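Side-chain contacts in WipB (PDB 5NNY), which acts as a translocated Ser/Thr phosphatase effector of Legionella pneumophila that targets the lysosomal nutrient-sensing machinery of the host cell: residues L214-G219 and A282-G287; A221-V226 and H257-H262; H262-R267 and S276-V281. All coordinates share one frame; numbering follows the deposited sequence.

Contact 1: residues L214-G219 and A282-G287; sequences LNHIRG and AATVWG
His-216 and Thr-284 mark the closest backbone approach of two helices that run in roughly opposite directions, 214-224 and 280-286, with CA of His-216 6.4 Å from CA of Thr-284. The imidazole of His-216 carries the contact: with chi1 at -69°, its CG lies beside the backbone N, and the ring reaches across to the last turn of helix 280-286. Its CD2 corner sits 3.8 Å from OG1 of Thr-284 and 4.1 Å from CB of Ala-283, so one ring carbon touches two successive residues. The His-216 and Thr-284 side chains slide past each other in opposite directions, and the ring meets OG1 obliquely.

The polar atoms find their partners in backbone groups just beyond the two segments. OG1 of Thr-284 bonds back to the carbonyl of Val-280, one turn earlier in its own helix. NE2 of His-216 stays 3.9 Å from O of Ala-283 and bonds instead to the carbonyl of Arg-288, while ND1 pairs with the backbone N of Gly-213; the two bonds fix the rotation of the buried ring. Arg-288 belongs to the Schellman motif that ends the helix: its N bonds back to Ala-283 O, and Gly-287 takes the positive phi. The histidine thus also ties the first turn of one helix to the exit of the other.

Both helices rest on the central sheet of this phosphatase domain: Ile-217 packs on Ile-193 and Thr-284 on Ile-192, both of strand 190-198. Helix 233-253 lies against Leu-214 and Ile-217, and helix 262-270 against Ala-282 and Trp-286.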
loop_
_atom_site.group_PDB
_atom_site.type_symbol
_atom_site.label_atom_id
_atom_site.label_comp_id
_atom_site.label_asym_id
_atom_site.label_seq_id
_atom_site.Cartn_x
_atom_site.Cartn_y
_atom_site.Cartn_z
ATOM N N LEU A 214 -16.395 -2.938 -14.128
ATOM C CA LEU A 214 -17.426 -3.643 -13.368
ATOM C C LEU A 214 -17.244 -5.157 -13.413
ATOM O O LEU A 214 -17.680 -5.858 -12.491
ATOM C CB LEU A 214 -18.817 -3.270 -13.894
ATOM C CG LEU A 214 -19.233 -1.807 -13.783
ATOM C CD1 LEU A 214 -20.572 -1.571 -14.514
ATOM C CD2 LEU A 214 -19.356 -1.398 -12.329
ATOM N N ASN A 215 -16.623 -5.685 -14.474
ATOM C CA ASN A 215 -16.431 -7.127 -14.564
ATOM C C ASN A 215 -15.513 -7.623 -13.449
ATOM O O ASN A 215 -15.722 -8.713 -12.911
ATOM C CB ASN A 215 -15.867 -7.506 -15.935
ATOM C CG ASN A 215 -14.708 -6.621 -16.363
ATOM O OD1 ASN A 215 -14.811 -5.393 -16.350
ATOM N ND2 ASN A 215 -13.582 -7.247 -16.739
ATOM N N HIS A 216 -14.490 -6.838 -13.097
ATOM C CA HIS A 216 -13.614 -7.219 -11.986
ATOM C C HIS A 216 -14.374 -7.242 -10.667
ATOM O O HIS A 216 -14.172 -8.133 -9.834
ATOM C CB HIS A 216 -12.427 -6.254 -11.871
ATOM C CG HIS A 216 -11.452 -6.346 -12.997
ATOM N ND1 HIS A 216 -11.596 -5.640 -14.172
ATOM C CD2 HIS A 216 -10.315 -7.073 -13.130
ATOM C CE1 HIS A 216 -10.586 -5.921 -14.978
ATOM N NE2 HIS A 216 -9.794 -6.785 -14.368
ATOM N N ILE A 217 -15.226 -6.243 -10.439
ATOM C CA ILE A 217 -15.980 -6.181 -9.189
ATOM C C ILE A 217 -16.930 -7.366 -9.091
ATOM O O ILE A 217 -17.082 -7.979 -8.027
ATOM C CB ILE A 217 -16.712 -4.825 -9.093
ATOM C CG1 ILE A 217 -15.696 -3.701 -9.217
ATOM C CG2 ILE A 217 -17.521 -4.713 -7.796
ATOM C CD1 ILE A 217 -16.323 -2.316 -9.319
ATOM N N ARG A 218 -17.549 -7.738 -10.210
ATOM C CA ARG A 218 -18.394 -8.927 -10.220
ATOM C C ARG A 218 -17.581 -10.178 -9.914
ATOM O O ARG A 218 -18.034 -11.058 -9.173
ATOM C CB ARG A 218 -19.103 -9.046 -11.576
ATOM C CG ARG A 218 -20.073 -10.222 -11.679
ATOM C CD ARG A 218 -20.606 -10.388 -13.102
ATOM N NE ARG A 218 -21.445 -9.259 -13.495
ATOM C CZ ARG A 218 -22.758 -9.211 -13.291
ATOM N NH1 ARG A 218 -23.370 -10.235 -12.708
ATOM N NH2 ARG A 218 -23.456 -8.148 -13.666
ATOM N N GLY A 219 -16.380 -10.279 -10.482
ATOM C CA GLY A 219 -15.532 -11.419 -10.181
ATOM C C GLY A 219 -15.116 -11.464 -8.722
ATOM O O GLY A 219 -15.037 -12.540 -8.126
ATOM N N ALA A 282 -5.574 -11.302 -8.556
ATOM C CA ALA A 282 -4.411 -10.972 -9.376
ATOM C C ALA A 282 -4.803 -10.046 -10.529
ATOM O O ALA A 282 -4.125 -9.046 -10.797
ATOM C CB ALA A 282 -3.751 -12.255 -9.900
ATOM N N ALA A 283 -5.909 -10.353 -11.204
ATOM C CA ALA A 283 -6.367 -9.516 -12.315
ATOM C C ALA A 283 -6.647 -8.085 -11.855
ATOM O O ALA A 283 -6.328 -7.121 -12.554
ATOM C CB ALA A 283 -7.613 -10.143 -12.936
ATOM N N THR A 284 -7.171 -7.925 -10.644
ATOM C CA THR A 284 -7.487 -6.582 -10.152
ATOM C C THR A 284 -6.220 -5.798 -9.801
ATOM O O THR A 284 -6.060 -4.642 -10.207
ATOM C CB THR A 284 -8.430 -6.682 -8.947
ATOM O OG1 THR A 284 -9.669 -7.259 -9.362
ATOM C CG2 THR A 284 -8.712 -5.300 -8.350
ATOM N N VAL A 285 -5.299 -6.396 -9.048
ATOM C CA VAL A 285 -4.117 -5.634 -8.648
ATOM C C VAL A 285 -3.212 -5.362 -9.846
ATOM O O VAL A 285 -2.487 -4.363 -9.860
ATOM C CB VAL A 285 -3.342 -6.324 -7.499
ATOM C CG1 VAL A 285 -4.207 -6.396 -6.239
ATOM C CG2 VAL A 285 -2.829 -7.709 -7.909
ATOM N N TRP A 286 -3.209 -6.249 -10.857
ATOM C CA TRP A 286 -2.373 -5.988 -12.032
ATOM C C TRP A 286 -3.115 -5.237 -13.136
ATOM O O TRP A 286 -2.475 -4.777 -14.089
ATOM C CB TRP A 286 -1.785 -7.300 -12.598
ATOM C CG TRP A 286 -0.620 -7.871 -11.759
ATOM C CD1 TRP A 286 -0.678 -8.894 -10.860
ATOM C CD2 TRP A 286 0.742 -7.410 -11.759
ATOM N NE1 TRP A 286 0.571 -9.103 -10.297
ATOM C CE2 TRP A 286 1.454 -8.200 -10.833
ATOM C CE3 TRP A 286 1.427 -6.408 -12.458
ATOM C CZ2 TRP A 286 2.809 -8.024 -10.596
ATOM C CZ3 TRP A 286 2.757 -6.219 -12.203
ATOM C CH2 TRP A 286 3.442 -7.028 -11.291
ATOM N N GLY A 287 -4.429 -5.078 -13.027
ATOM C CA GLY A 287 -5.166 -4.347 -14.055
ATOM C C GLY A 287 -5.257 -5.094 -15.368
ATOM O O GLY A 287 -5.249 -4.469 -16.440
#

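Contact 2: residues A221-V226 and H257-H262; sequences ARKFKV and HTLYTH
Phe-224 and Leu-259 join the end of helix 214-224 to the loop between helices 233-253 and 262-270. The helix closes with a Schellman motif: Lys-225 takes positive phi, Val-226 N bonds to Ala-221 O at 2.9 Å, and Lys-225 N bonds to Arg-222 O at 3.2 Å. This turn brings the chain out of the helix just after the two residues that make the contact.

The tight part is apolar and buried. CE1 and CZ at the far end of the Phe-224 ring meet both methyls of Leu-259, CE1 lying 3.8 Å from CD2 and CZ 3.8 Å from CD1. The two methyls lie side by side along the CE1-CZ bond, both on the same side of the ring plane, CD2 farther above it than CD1. The two side chains cross at about a right angle, and CD2 approaches the ring obliquely. Helix 233-253 adds Lys-246 against Phe-224 and Phe-247 against Leu-259, while Val-281 of helix 280-286 also touches the leucine.

The looser part belongs to Lys-223, which is partly exposed. Its CG stands opposite the backbone N (chi1 172°), and a bend at chi2 (90°) carries the rest of the chain past Leu-259. Its CE passes 4.2 Å from CD2 of Leu-259. The ammonium group is held by a hydrogen bond to the carbonyl of Asp-278, in the 3-10 turn just ahead of helix 280-286, so this lysine spans toward a third element of the fold. Against the loop carbonyl the lysine makes a proximity rather than a bond: NZ of Lys-223 stops 3.7 Å from O of Leu-259.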
loop_
_atom_site.group_PDB
_atom_site.type_symbol
_atom_site.label_atom_id
_atom_site.label_comp_id
_atom_site.label_asym_id
_atom_site.label_seq_id
_atom_site.Cartn_x
_atom_site.Cartn_y
_atom_site.Cartn_z
ATOM N N ALA A 221 -16.812 -10.178 -6.109
ATOM C CA ALA A 221 -17.958 -10.618 -5.318
ATOM C C ALA A 221 -18.102 -12.137 -5.366
ATOM O O ALA A 221 -18.353 -12.777 -4.338
ATOM C CB ALA A 221 -19.230 -9.936 -5.812
ATOM N N ARG A 222 -17.914 -12.731 -6.549
ATOM C CA ARG A 222 -17.959 -14.186 -6.676
ATOM C C ARG A 222 -16.838 -14.856 -5.883
ATOM O O ARG A 222 -17.070 -15.842 -5.178
ATOM C CB ARG A 222 -17.879 -14.586 -8.151
ATOM C CG ARG A 222 -17.810 -16.091 -8.359
ATOM C CD ARG A 222 -17.840 -16.491 -9.830
ATOM N NE ARG A 222 -19.199 -16.645 -10.338
ATOM C CZ ARG A 222 -19.690 -15.969 -11.368
ATOM N NH1 ARG A 222 -20.940 -16.179 -11.761
ATOM N NH2 ARG A 222 -18.927 -15.093 -12.011
ATOM N N LYS A 223 -15.614 -14.334 -5.994
ATOM C CA LYS A 223 -14.475 -14.913 -5.278
ATOM C C LYS A 223 -14.701 -14.919 -3.770
ATOM O O LYS A 223 -14.383 -15.904 -3.094
ATOM C CB LYS A 223 -13.203 -14.143 -5.630
ATOM C CG LYS A 223 -11.967 -14.510 -4.808
ATOM C CD LYS A 223 -11.201 -15.624 -5.452
ATOM C CE LYS A 223 -9.779 -15.729 -4.914
ATOM N NZ LYS A 223 -9.094 -16.887 -5.552
ATOM N N PHE A 224 -15.262 -13.839 -3.228
ATOM C CA PHE A 224 -15.500 -13.709 -1.793
ATOM C C PHE A 224 -16.881 -14.186 -1.358
ATOM O O PHE A 224 -17.202 -14.094 -0.166
ATOM C CB PHE A 224 -15.284 -12.265 -1.366
ATOM C CG PHE A 224 -13.846 -11.863 -1.383
ATOM C CD1 PHE A 224 -12.976 -12.356 -0.423
ATOM C CD2 PHE A 224 -13.355 -11.026 -2.369
ATOM C CE1 PHE A 224 -11.632 -12.005 -0.435
ATOM C CE2 PHE A 224 -12.012 -10.674 -2.399
ATOM C CZ PHE A 224 -11.151 -11.160 -1.421
ATOM N N LYS A 225 -17.687 -14.702 -2.292
ATOM C CA LYS A 225 -18.970 -15.346 -1.987
ATOM C C LYS A 225 -19.956 -14.357 -1.365
ATOM O O LYS A 225 -20.579 -14.627 -0.337
ATOM C CB LYS A 225 -18.775 -16.576 -1.084
ATOM C CG LYS A 225 -17.881 -17.656 -1.697
ATOM C CD LYS A 225 -17.673 -18.853 -0.762
ATOM C CE LYS A 225 -18.927 -19.716 -0.654
ATOM N NZ LYS A 225 -18.701 -20.911 0.205
ATOM N N VAL A 226 -20.087 -13.196 -1.992
ATOM C CA VAL A 226 -21.043 -12.185 -1.562
ATOM C C VAL A 226 -21.899 -11.830 -2.771
ATOM O O VAL A 226 -21.462 -11.986 -3.922
ATOM C CB VAL A 226 -20.342 -10.940 -0.968
ATOM C CG1 VAL A 226 -19.652 -11.290 0.337
ATOM C CG2 VAL A 226 -19.356 -10.350 -1.969
ATOM N N HIS A 257 -2.595 -13.947 1.528
ATOM C CA HIS A 257 -1.705 -14.645 0.607
ATOM C C HIS A 257 -2.371 -15.853 -0.057
ATOM O O HIS A 257 -1.835 -16.363 -1.043
ATOM C CB HIS A 257 -0.417 -15.088 1.322
ATOM C CG HIS A 257 -0.620 -16.216 2.284
ATOM N ND1 HIS A 257 -0.991 -16.018 3.597
ATOM C CD2 HIS A 257 -0.503 -17.556 2.123
ATOM C CE1 HIS A 257 -1.092 -17.185 4.206
ATOM N NE2 HIS A 257 -0.794 -18.134 3.337
ATOM N N THR A 258 -3.516 -16.327 0.459
ATOM C CA THR A 258 -4.247 -17.426 -0.168
ATOM C C THR A 258 -5.151 -16.960 -1.310
ATOM O O THR A 258 -5.792 -17.801 -1.964
ATOM C CB THR A 258 -5.099 -18.183 0.865
ATOM O OG1 THR A 258 -6.211 -17.371 1.251
ATOM C CG2 THR A 258 -4.290 -18.552 2.125
ATOM N N LEU A 259 -5.229 -15.652 -1.570
ATOM C CA LEU A 259 -6.136 -15.150 -2.601
ATOM C C LEU A 259 -5.548 -15.187 -4.009
ATOM O O LEU A 259 -6.218 -14.725 -4.938
ATOM C CB LEU A 259 -6.578 -13.731 -2.267
ATOM C CG LEU A 259 -7.361 -13.618 -0.954
ATOM C CD1 LEU A 259 -7.560 -12.153 -0.554
ATOM C CD2 LEU A 259 -8.722 -14.314 -1.084
ATOM N N TYR A 260 -4.345 -15.741 -4.181
ATOM C CA TYR A 260 -3.633 -15.778 -5.455
ATOM C C TYR A 260 -2.594 -16.890 -5.360
ATOM O O TYR A 260 -2.210 -17.315 -4.266
ATOM C CB TYR A 260 -2.944 -14.436 -5.767
ATOM C CG TYR A 260 -1.934 -14.053 -4.687
ATOM C CD1 TYR A 260 -0.631 -14.542 -4.727
ATOM C CD2 TYR A 260 -2.289 -13.209 -3.623
ATOM C CE1 TYR A 260 0.306 -14.219 -3.744
ATOM C CE2 TYR A 260 -1.352 -12.870 -2.636
ATOM C CZ TYR A 260 -0.066 -13.384 -2.701
ATOM O OH TYR A 260 0.867 -13.059 -1.734
ATOM N N THR A 261 -2.092 -17.319 -6.512
ATOM C CA THR A 261 -0.898 -18.158 -6.534
ATOM C C THR A 261 0.196 -17.418 -7.290
ATOM O O THR A 261 -0.068 -16.457 -8.014
ATOM C CB THR A 261 -1.189 -19.529 -7.159
ATOM O OG1 THR A 261 -1.607 -19.354 -8.509
ATOM C CG2 THR A 261 -2.293 -20.238 -6.397
ATOM N N HIS A 262 1.446 -17.842 -7.091
ATOM C CA HIS A 262 2.542 -17.065 -7.658
ATOM C C HIS A 262 2.566 -17.135 -9.184
ATOM O O HIS A 262 3.032 -16.198 -9.836
ATOM C CB HIS A 262 3.875 -17.504 -7.051
ATOM C CG HIS A 262 4.029 -17.100 -5.612
ATOM N ND1 HIS A 262 4.162 -18.008 -4.583
ATOM C CD2 HIS A 262 4.044 -15.877 -5.031
ATOM C CE1 HIS A 262 4.274 -17.362 -3.433
ATOM N NE2 HIS A 262 4.199 -16.067 -3.678
#

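Contact 3: residues H262-R267 and S276-V281; sequences HDMMYR and STDEVV
Arg-267 holds Glu-279 by two nitrogens on a single oxygen: NH1 and NH2 each lie 2.7 Å from OE1 of the glutamate. Both bonds are bent, with N-H...O angles near 140°, as expected when one acceptor sits between the two outer nitrogens. OE1 lies close to the guanidinium plane, and the carboxylate is turned 28° from it, nearly coplanar.

Next to this salt bridge Met-264 makes the apolar share of the contact. Its chain, extended beyond CG, runs obliquely past Glu-279, with the two CG atoms 3.9 Å apart and SD of Met-264 3.8 Å from CA of Glu-279. The terminal methyl goes on to Asp-278, where CE of Met-264 comes within 3.4 Å of OD2. That carboxylate is brought in by a chi1 of 60°, which sets CG between the backbone N and the carbonyl carbon.

The next shell positions the ionic pair. Asp-263, one turn before Arg-267 on helix 262-270, takes a straighter bond from NH1 to its OD2 at 2.8 Å, and its other oxygen bonds to Thr-261 OG1 just ahead of the helix. Within 276-281, the backbone N of Ser-276 donates to OE2 of Glu-279, so both oxygens of that carboxylate are engaged. Farther out, Glu-272 and Leu-274 of the connecting loop pack on the arginine.

NH1 is thus shared between two acidic groups in a three-residue network that ties the helix to the short 3-10 turn after the loop. The shared positive charge probably offsets the repulsion between Asp-263 OD2 and Glu-279 OE1, 5.0 Å apart, and would favour both acids in their ionised form.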
loop_
_atom_site.group_PDB
_atom_site.type_symbol
_atom_site.label_atom_id
_atom_site.label_comp_id
_atom_site.label_asym_id
_atom_site.label_seq_id
_atom_site.Cartn_x
_atom_site.Cartn_y
_atom_site.Cartn_z
ATOM N N HIS A 262 1.446 -17.842 -7.091
ATOM C CA HIS A 262 2.542 -17.065 -7.658
ATOM C C HIS A 262 2.566 -17.135 -9.184
ATOM O O HIS A 262 3.032 -16.198 -9.836
ATOM C CB HIS A 262 3.875 -17.504 -7.051
ATOM C CG HIS A 262 4.029 -17.100 -5.612
ATOM N ND1 HIS A 262 4.162 -18.008 -4.583
ATOM C CD2 HIS A 262 4.044 -15.877 -5.031
ATOM C CE1 HIS A 262 4.274 -17.362 -3.433
ATOM N NE2 HIS A 262 4.199 -16.067 -3.678
ATOM N N ASP A 263 2.052 -18.212 -9.775
ATOM C CA ASP A 263 1.989 -18.259 -11.236
ATOM C C ASP A 263 1.080 -17.153 -11.776
ATOM O O ASP A 263 1.320 -16.599 -12.858
ATOM C CB ASP A 263 1.527 -19.645 -11.704
ATOM C CG ASP A 263 0.146 -20.021 -11.186
ATOM O OD1 ASP A 263 0.026 -20.449 -10.014
ATOM O OD2 ASP A 263 -0.837 -19.893 -11.961
ATOM N N MET A 264 0.020 -16.828 -11.033
ATOM C CA MET A 264 -0.848 -15.718 -11.433
ATOM C C MET A 264 -0.080 -14.407 -11.453
ATOM O O MET A 264 -0.331 -13.538 -12.292
ATOM C CB MET A 264 -2.039 -15.601 -10.486
ATOM C CG MET A 264 -2.965 -16.779 -10.443
ATOM S SD MET A 264 -4.134 -16.459 -9.121
ATOM C CE MET A 264 -4.896 -18.052 -8.859
ATOM N N MET A 265 0.853 -14.238 -10.525
ATOM C CA MET A 265 1.564 -12.965 -10.436
ATOM C C MET A 265 2.645 -12.857 -11.507
ATOM O O MET A 265 2.905 -11.765 -12.031
ATOM C CB MET A 265 2.153 -12.800 -9.022
ATOM C CG MET A 265 1.084 -12.886 -7.939
ATOM S SD MET A 265 -0.237 -11.679 -8.205
ATOM C CE MET A 265 0.452 -10.245 -7.379
ATOM N N TYR A 266 3.284 -13.970 -11.860
ATOM C CA TYR A 266 4.220 -13.923 -12.984
ATOM C C TYR A 266 3.486 -13.562 -14.272
ATOM O O TYR A 266 3.939 -12.716 -15.051
ATOM C CB TYR A 266 4.933 -15.263 -13.165
ATOM C CG TYR A 266 6.004 -15.564 -12.135
ATOM C CD1 TYR A 266 7.229 -14.897 -12.175
ATOM C CD2 TYR A 266 5.812 -16.540 -11.157
ATOM C CE1 TYR A 266 8.224 -15.169 -11.252
ATOM C CE2 TYR A 266 6.822 -16.829 -10.218
ATOM C CZ TYR A 266 8.017 -16.130 -10.276
ATOM O OH TYR A 266 9.023 -16.388 -9.368
ATOM N N ARG A 267 2.358 -14.216 -14.521
ATOM C CA ARG A 267 1.606 -13.915 -15.735
ATOM C C ARG A 267 1.004 -12.519 -15.655
ATOM O O ARG A 267 0.883 -11.827 -16.673
ATOM C CB ARG A 267 0.519 -14.967 -15.963
ATOM C CG ARG A 267 1.079 -16.310 -16.450
ATOM C CD ARG A 267 -0.018 -17.339 -16.655
ATOM N NE ARG A 267 -0.530 -17.878 -15.400
ATOM C CZ ARG A 267 -1.763 -17.695 -14.937
ATOM N NH1 ARG A 267 -2.119 -18.247 -13.786
ATOM N NH2 ARG A 267 -2.642 -16.973 -15.618
ATOM N N SER A 276 -9.530 -16.565 -15.505
ATOM C CA SER A 276 -10.118 -17.572 -14.631
ATOM C C SER A 276 -10.609 -16.935 -13.337
ATOM O O SER A 276 -9.992 -16.006 -12.813
ATOM C CB SER A 276 -9.096 -18.673 -14.331
ATOM O OG SER A 276 -9.718 -19.817 -13.779
ATOM N N THR A 277 -11.722 -17.456 -12.813
ATOM C CA THR A 277 -12.382 -16.825 -11.669
ATOM C C THR A 277 -11.450 -16.724 -10.465
ATOM O O THR A 277 -11.452 -15.720 -9.739
ATOM C CB THR A 277 -13.641 -17.610 -11.309
ATOM O OG1 THR A 277 -14.527 -17.600 -12.432
ATOM C CG2 THR A 277 -14.342 -16.991 -10.128
ATOM N N ASP A 278 -10.620 -17.743 -10.259
ATOM C CA ASP A 278 -9.721 -17.770 -9.107
ATOM C C ASP A 278 -8.609 -16.730 -9.204
ATOM O O ASP A 278 -7.925 -16.466 -8.200
ATOM C CB ASP A 278 -9.114 -19.172 -8.925
ATOM C CG ASP A 278 -8.293 -19.636 -10.127
ATOM O OD1 ASP A 278 -8.705 -19.375 -11.280
ATOM O OD2 ASP A 278 -7.241 -20.279 -9.915
ATOM N N GLU A 279 -8.415 -16.138 -10.374
ATOM C CA GLU A 279 -7.346 -15.181 -10.624
ATOM C C GLU A 279 -7.798 -13.735 -10.453
ATOM O O GLU A 279 -7.029 -12.817 -10.769
ATOM C CB GLU A 279 -6.796 -15.373 -12.042
ATOM C CG GLU A 279 -6.349 -16.801 -12.344
ATOM C CD GLU A 279 -5.845 -16.994 -13.782
ATOM O OE1 GLU A 279 -4.727 -17.525 -13.951
ATOM O OE2 GLU A 279 -6.562 -16.613 -14.735
ATOM N N VAL A 280 -9.021 -13.509 -9.976
ATOM C CA VAL A 280 -9.616 -12.171 -10.077
ATOM C C VAL A 280 -8.889 -11.169 -9.176
ATOM O O VAL A 280 -8.779 -9.983 -9.506
ATOM C CB VAL A 280 -11.126 -12.222 -9.778
ATOM C CG1 VAL A 280 -11.404 -12.524 -8.305
ATOM C CG2 VAL A 280 -11.785 -10.907 -10.204
ATOM N N VAL A 281 -8.334 -11.625 -8.048
ATOM C CA VAL A 281 -7.545 -10.702 -7.230
ATOM C C VAL A 281 -6.265 -10.318 -7.970
ATOM O O VAL A 281 -5.908 -9.142 -8.054
ATOM C CB VAL A 281 -7.249 -11.304 -5.839
ATOM C CG1 VAL A 281 -6.303 -10.399 -5.047
ATOM C CG2 VAL A 281 -8.534 -11.482 -5.037
#

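The three contacts lie on the same side of the domain's centre, and contacts 1 and 2 share helix 214-224 while contacts 1 and 3 share helix 280-286. Contact 1 is wholly buried beside the sheet and depends on close packing, its polar atoms answered by backbone groups nearby. Contact 2 is apolar in its buried half, with a lysine on the more exposed half. Contact 3 alone has a salt bridge between its segments and is only partly buried, with charged groups beside a methionine. The pieces interlock: Met-264 CB of contact 3 lies 3.8 Å from Ala-282 CB of contact 1, and His-262 belongs to both contacts 2 and 3.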